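Local coordinates for sulfate permease family protein (Vibrio cholerae, PDB 4DGH) that probably moves anions such as sulfate across the membrane as a SulP-family transporter, of which this piece is the STAS domain, at residues T37-M42 with L70-Q75; N110-P113 with G117-S120. All coordinates share one frame; numbering follows the deposited sequence. Where two conformers were deposited one is given.

Contact 1 of 2, residues T37-M42 with L70-Q75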
loop_
_atom_site.group_PDB
_atom_site.type_symbol
_atom_site.label_atom_id
_atom_site.label_comp_id
_atom_site.label_asym_id
_atom_site.label_seq_id
_atom_site.Cartn_x
_atom_site.Cartn_y
_atom_site.Cartn_z
ATOM N N THR A 37 -8.344 2.137 -7.115
ATOM C CA THR A 37 -7.884 0.992 -7.892
ATOM C C THR A 37 -9.040 0.056 -8.260
ATOM O O THR A 37 -9.191 -0.356 -9.426
ATOM C CB THR A 37 -6.787 0.283 -7.099
ATOM O OG1 THR A 37 -5.752 1.258 -6.840
ATOM C CG2 THR A 37 -6.215 -0.892 -7.913
ATOM N N PHE A 38 -9.889 -0.224 -7.287
ATOM C CA PHE A 38 -10.916 -1.200 -7.515
ATOM C C PHE A 38 -11.942 -0.667 -8.521
ATOM O O PHE A 38 -12.432 -1.388 -9.383
ATOM C CB PHE A 38 -11.618 -1.591 -6.246
ATOM C CG PHE A 38 -12.357 -2.852 -6.409
ATOM C CD1 PHE A 38 -11.698 -3.980 -6.859
ATOM C CD2 PHE A 38 -13.717 -2.918 -6.245
ATOM C CE1 PHE A 38 -12.372 -5.184 -7.072
ATOM C CE2 PHE A 38 -14.388 -4.135 -6.408
ATOM C CZ PHE A 38 -13.715 -5.263 -6.871
ATOM N N GLU A 39 -12.231 0.620 -8.390
ATOM C CA GLU A 39 -13.097 1.318 -9.282
ATOM C C GLU A 39 -12.496 1.250 -10.701
ATOM O O GLU A 39 -13.180 0.946 -11.672
ATOM C CB GLU A 39 -13.149 2.744 -8.719
ATOM C CG GLU A 39 -14.263 3.606 -9.254
ATOM C CD GLU A 39 -14.372 4.964 -8.525
ATOM O OE1 GLU A 39 -13.934 5.077 -7.351
ATOM O OE2 GLU A 39 -14.904 5.924 -9.154
ATOM N N ARG A 40 -11.181 1.485 -10.813
ATOM C CA ARG A 40 -10.487 1.362 -12.096
ATOM C C ARG A 40 -10.558 -0.034 -12.674
ATOM O O ARG A 40 -10.889 -0.196 -13.803
ATOM C CB ARG A 40 -9.054 1.931 -11.992
ATOM C CG ARG A 40 -8.182 1.810 -13.254
ATOM C CD ARG A 40 -6.894 2.680 -13.187
ATOM N NE ARG A 40 -6.099 2.492 -11.958
ATOM C CZ ARG A 40 -6.042 3.380 -10.949
ATOM N NH1 ARG A 40 -6.736 4.536 -11.038
ATOM N NH2 ARG A 40 -5.312 3.110 -9.850
ATOM N N VAL A 41 -10.365 -1.057 -11.871
ATOM C CA VAL A 41 -10.414 -2.430 -12.336
ATOM C C VAL A 41 -11.823 -2.761 -12.849
ATOM O O VAL A 41 -11.987 -3.354 -13.916
ATOM C CB VAL A 41 -10.152 -3.391 -11.160
ATOM C CG1 VAL A 41 -10.453 -4.833 -11.596
ATOM C CG2 VAL A 41 -8.708 -3.295 -10.676
HETATM N N MSE A 42 -12.824 -2.378 -12.074
HETATM C CA MSE A 42 -14.192 -2.756 -12.432
HETATM C C MSE A 42 -14.571 -2.079 -13.746
HETATM O O MSE A 42 -15.384 -2.601 -14.526
HETATM C CB MSE A 42 -15.133 -2.324 -11.289
HETATM C CG MSE A 42 -16.485 -2.982 -11.479
HETATM SE SE MSE A 42 -16.276 -4.909 -11.017
HETATM C CE MSE A 42 -16.648 -5.191 -9.109
ATOM N N LEU A 70 -16.915 6.473 -1.001
ATOM C CA LEU A 70 -17.723 5.257 -1.063
ATOM C C LEU A 70 -18.916 5.472 -2.009
ATOM O O LEU A 70 -19.296 4.566 -2.763
ATOM C CB LEU A 70 -18.203 4.835 0.328
ATOM C CG LEU A 70 -19.140 3.679 0.462
ATOM C CD1 LEU A 70 -18.495 2.393 -0.078
ATOM C CD2 LEU A 70 -19.495 3.364 1.899
ATOM N N GLU A 71 -19.565 6.642 -1.903
ATOM C CA GLU A 71 -20.643 6.972 -2.830
ATOM C C GLU A 71 -20.258 6.871 -4.332
ATOM O O GLU A 71 -20.963 6.257 -5.128
ATOM C CB GLU A 71 -21.187 8.373 -2.484
ATOM C CG GLU A 71 -22.195 8.807 -3.530
ATOM C CD GLU A 71 -22.815 10.154 -3.236
ATOM O OE1 GLU A 71 -22.177 10.948 -2.469
ATOM O OE2 GLU A 71 -23.928 10.417 -3.799
ATOM N N GLU A 72 -19.165 7.501 -4.705
ATOM C CA GLU A 72 -18.672 7.536 -6.083
ATOM C C GLU A 72 -18.343 6.119 -6.536
ATOM O O GLU A 72 -18.740 5.736 -7.630
ATOM C CB GLU A 72 -17.397 8.405 -6.192
ATOM C CG GLU A 72 -16.796 8.398 -7.596
ATOM C CD GLU A 72 -15.786 9.544 -7.854
ATOM O OE1 GLU A 72 -14.925 9.844 -6.966
ATOM O OE2 GLU A 72 -15.827 10.158 -8.971
HETATM N N MSE A 73 -17.671 5.338 -5.692
HETATM C CA MSE A 73 -17.400 3.936 -6.024
HETATM C C MSE A 73 -18.658 3.132 -6.310
HETATM O O MSE A 73 -18.725 2.389 -7.279
HETATM C CB MSE A 73 -16.651 3.306 -4.848
HETATM C CG MSE A 73 -15.926 2.073 -5.361
HETATM SE SE MSE A 73 -15.234 1.101 -3.793
HETATM C CE MSE A 73 -14.304 -0.454 -4.495
ATOM N N ILE A 74 -19.653 3.257 -5.454
ATOM C CA ILE A 74 -20.893 2.517 -5.659
ATOM C C ILE A 74 -21.613 2.978 -6.903
ATOM O O ILE A 74 -22.232 2.162 -7.634
ATOM C CB ILE A 74 -21.815 2.718 -4.429
ATOM C CG1 ILE A 74 -21.192 1.948 -3.246
ATOM C CG2 ILE A 74 -23.202 2.164 -4.756
ATOM C CD1 ILE A 74 -21.843 2.303 -1.925
ATOM N N GLN A 75 -21.652 4.291 -7.109
ATOM C CA GLN A 75 -22.216 4.849 -8.369
ATOM C C GLN A 75 -21.554 4.247 -9.615
ATOM O O GLN A 75 -22.214 3.907 -10.551
ATOM C CB GLN A 75 -22.121 6.369 -8.397
ATOM C CG GLN A 75 -23.227 6.987 -7.558
ATOM C CD GLN A 75 -23.032 8.466 -7.270
ATOM O OE1 GLN A 75 -21.953 9.027 -7.479
ATOM N NE2 GLN A 75 -24.092 9.105 -6.763
#

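Contact 2 of 2, residues N110-P113 with G117-S120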
loop_
_atom_site.group_PDB
_atom_site.type_symbol
_atom_site.label_atom_id
_atom_site.label_comp_id
_atom_site.label_asym_id
_atom_site.label_seq_id
_atom_site.Cartn_x
_atom_site.Cartn_y
_atom_site.Cartn_z
ATOM N N ASN A 110 -30.320 -4.541 0.964
ATOM C CA ASN A 110 -28.996 -4.991 0.541
ATOM C C ASN A 110 -27.908 -4.652 1.542
ATOM O O ASN A 110 -26.722 -4.757 1.207
ATOM C CB ASN A 110 -28.728 -4.344 -0.818
ATOM C CG ASN A 110 -29.698 -4.869 -1.859
ATOM O OD1 ASN A 110 -30.067 -6.052 -1.860
ATOM N ND2 ASN A 110 -30.134 -3.983 -2.745
ATOM N N VAL A 111 -28.297 -4.242 2.760
ATOM C CA VAL A 111 -27.330 -3.939 3.812
ATOM C C VAL A 111 -27.443 -5.016 4.946
ATOM O O VAL A 111 -28.542 -5.312 5.393
ATOM C CB VAL A 111 -27.538 -2.504 4.396
ATOM C CG1 VAL A 111 -26.462 -2.200 5.484
ATOM C CG2 VAL A 111 -27.390 -1.471 3.292
ATOM N N TYR A 112 -26.335 -5.645 5.296
ATOM C CA TYR A 112 -26.314 -6.811 6.197
ATOM C C TYR A 112 -25.420 -6.551 7.362
ATOM O O TYR A 112 -24.319 -6.043 7.184
ATOM C CB TYR A 112 -25.834 -8.059 5.425
ATOM C CG TYR A 112 -26.808 -8.494 4.361
ATOM C CD1 TYR A 112 -27.858 -9.353 4.680
ATOM C CD2 TYR A 112 -26.773 -7.937 3.056
ATOM C CE1 TYR A 112 -28.794 -9.755 3.754
ATOM C CE2 TYR A 112 -27.695 -8.360 2.109
ATOM C CZ TYR A 112 -28.705 -9.253 2.484
ATOM O OH TYR A 112 -29.659 -9.632 1.570
ATOM N N PRO A 113 -25.864 -6.919 8.587
ATOM C CA PRO A 113 -24.979 -6.741 9.718
ATOM C C PRO A 113 -23.701 -7.563 9.608
ATOM O O PRO A 113 -22.672 -7.088 10.071
ATOM C CB PRO A 113 -25.837 -7.202 10.940
ATOM C CG PRO A 113 -27.230 -7.020 10.477
ATOM C CD PRO A 113 -27.227 -7.356 8.984
ATOM N N GLY A 117 -24.316 -13.285 6.298
ATOM C CA GLY A 117 -25.697 -13.127 5.783
ATOM C C GLY A 117 -25.756 -12.463 4.372
ATOM O O GLY A 117 -26.643 -12.797 3.543
ATOM N N ALA A 118 -24.822 -11.556 4.074
ATOM C CA ALA A 118 -24.743 -10.993 2.679
ATOM C C ALA A 118 -24.392 -12.074 1.660
ATOM O O ALA A 118 -24.983 -12.131 0.574
ATOM C CB ALA A 118 -23.647 -9.869 2.660
ATOM N N LEU A 119 -23.450 -12.967 2.040
ATOM C CA LEU A 119 -22.970 -14.034 1.155
ATOM C C LEU A 119 -24.096 -15.038 0.911
ATOM O O LEU A 119 -24.364 -15.418 -0.243
ATOM C CB LEU A 119 -21.717 -14.741 1.768
ATOM C CG LEU A 119 -21.223 -16.051 1.021
ATOM C CD1 LEU A 119 -20.823 -15.569 -0.365
ATOM C CD2 LEU A 119 -19.983 -16.575 1.709
ATOM N N SER A 120 -24.755 -15.459 1.986
ATOM C CA SER A 120 -25.952 -16.314 1.894
ATOM C C SER A 120 -27.034 -15.696 0.972
ATOM O O SER A 120 -27.541 -16.327 -0.011
ATOM C CB SER A 120 -26.468 -16.609 3.340
ATOM O OG SER A 120 -27.779 -17.160 3.225
#

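Contact 1 of 2, residues T37-M42 with L70-Q75
The F38 ring meets M73 at an edge, with the selenomethionine methyl CE lying near the ring plane on the CD2 side. Y24 stacks with this ring, and F32 of the second subunit also meets it, its ring plane inclined to that of F38. CE of M73 is modelled too close to F38 CD2, and M73 was deposited in two conformers, so the exact position of the methyl is doubtful. The other flat groups are the carboxylates of E39 and E72. Their planes are turned 57° apart, and E39 OE2 stands 4.3 Å from E72 OE2. Two like charges at that distance would probably repel, an effect that solvent around the exposed E72 may soften.

The segments 37-42 and 70-75 run nearly parallel, their axes 10.1 Å apart at closest approach and inclined by 10°. They lie on helices 32-44 and 64-78, each of which belongs to a beta-alpha-beta crossover of the STAS fold: the first helix links the parallel strands 21-25 and 51-55, and the second leads from strand 51-55 to strand 83-87.

E39 leans across to the facing helix, in van der Waals contact only. With CG anti to the backbone N (chi1 -165°) and the chain extended beyond it, its carboxylate reaches the backbone of that helix, where OE1 lies 3.9 Å from M73 CA. The other oxygen, OE2, sits 3.5 Å from CG of E72, whose side chain crosses that of E39 at about a right angle. E39 also touches S76, one turn further along helix 64-78. F38 packs on L52 of strand 51-55 and on T65 of the second subunit.

Contact 2 of 2, residues N110-P113 with G117-S120
The backbones of Y112 and A118 come closest here, CA to CA 5.7 Å, where the end of strand 111-112 turns back on the first turns of helix 115-128. Y112 lays one face of its ring over the helix backbone. A118 CA sits 3.8 Å from the ring centroid and 18° off the ring normal, a CH-pi contact displaced somewhat toward the rim. On that same face the carbonyl oxygen of G117 is 3.7 Å from Y112 CE1, so the ring covers the peptide between G117 and A118 as well. The A118 methyl adds an apolar touch, its CB 3.7 Å from CD2 of Y112. Chi1 of -67°, with CG anti to the carbonyl carbon, turns the tyrosine ring onto the helix. A glycerol, probably from the crystallisation liquor, lies about 4 Å from the Y112 side chain and is hydrogen-bonded to the V111 carbonyl. The strand is the outermost one of the chain's parallel sheet on this side: Y112 bonds through its backbone to I86 and G88, A118 rests on S87 of strand 83-87, and L119 and S120 carry the helix against helix 3-11.

Contact 1 and contact 2 follow one another along the chain and lie on opposite sides of its centre, with their own centres 20 Å apart. Their nearest atoms are still about 8 Å from each other, so neither touches the other directly. Contact 1 joins two crossover helices and lies beside the second subunit, whereas no other protein chain of the assembly reaches the segments of contact 2, which fasten the C-terminal helix to the last strand. The potassium site is formed by L26, R55 and W58, none of them in either contact. The ion is about 11 Å from the M73 side chain and about 12 Å from that of A118.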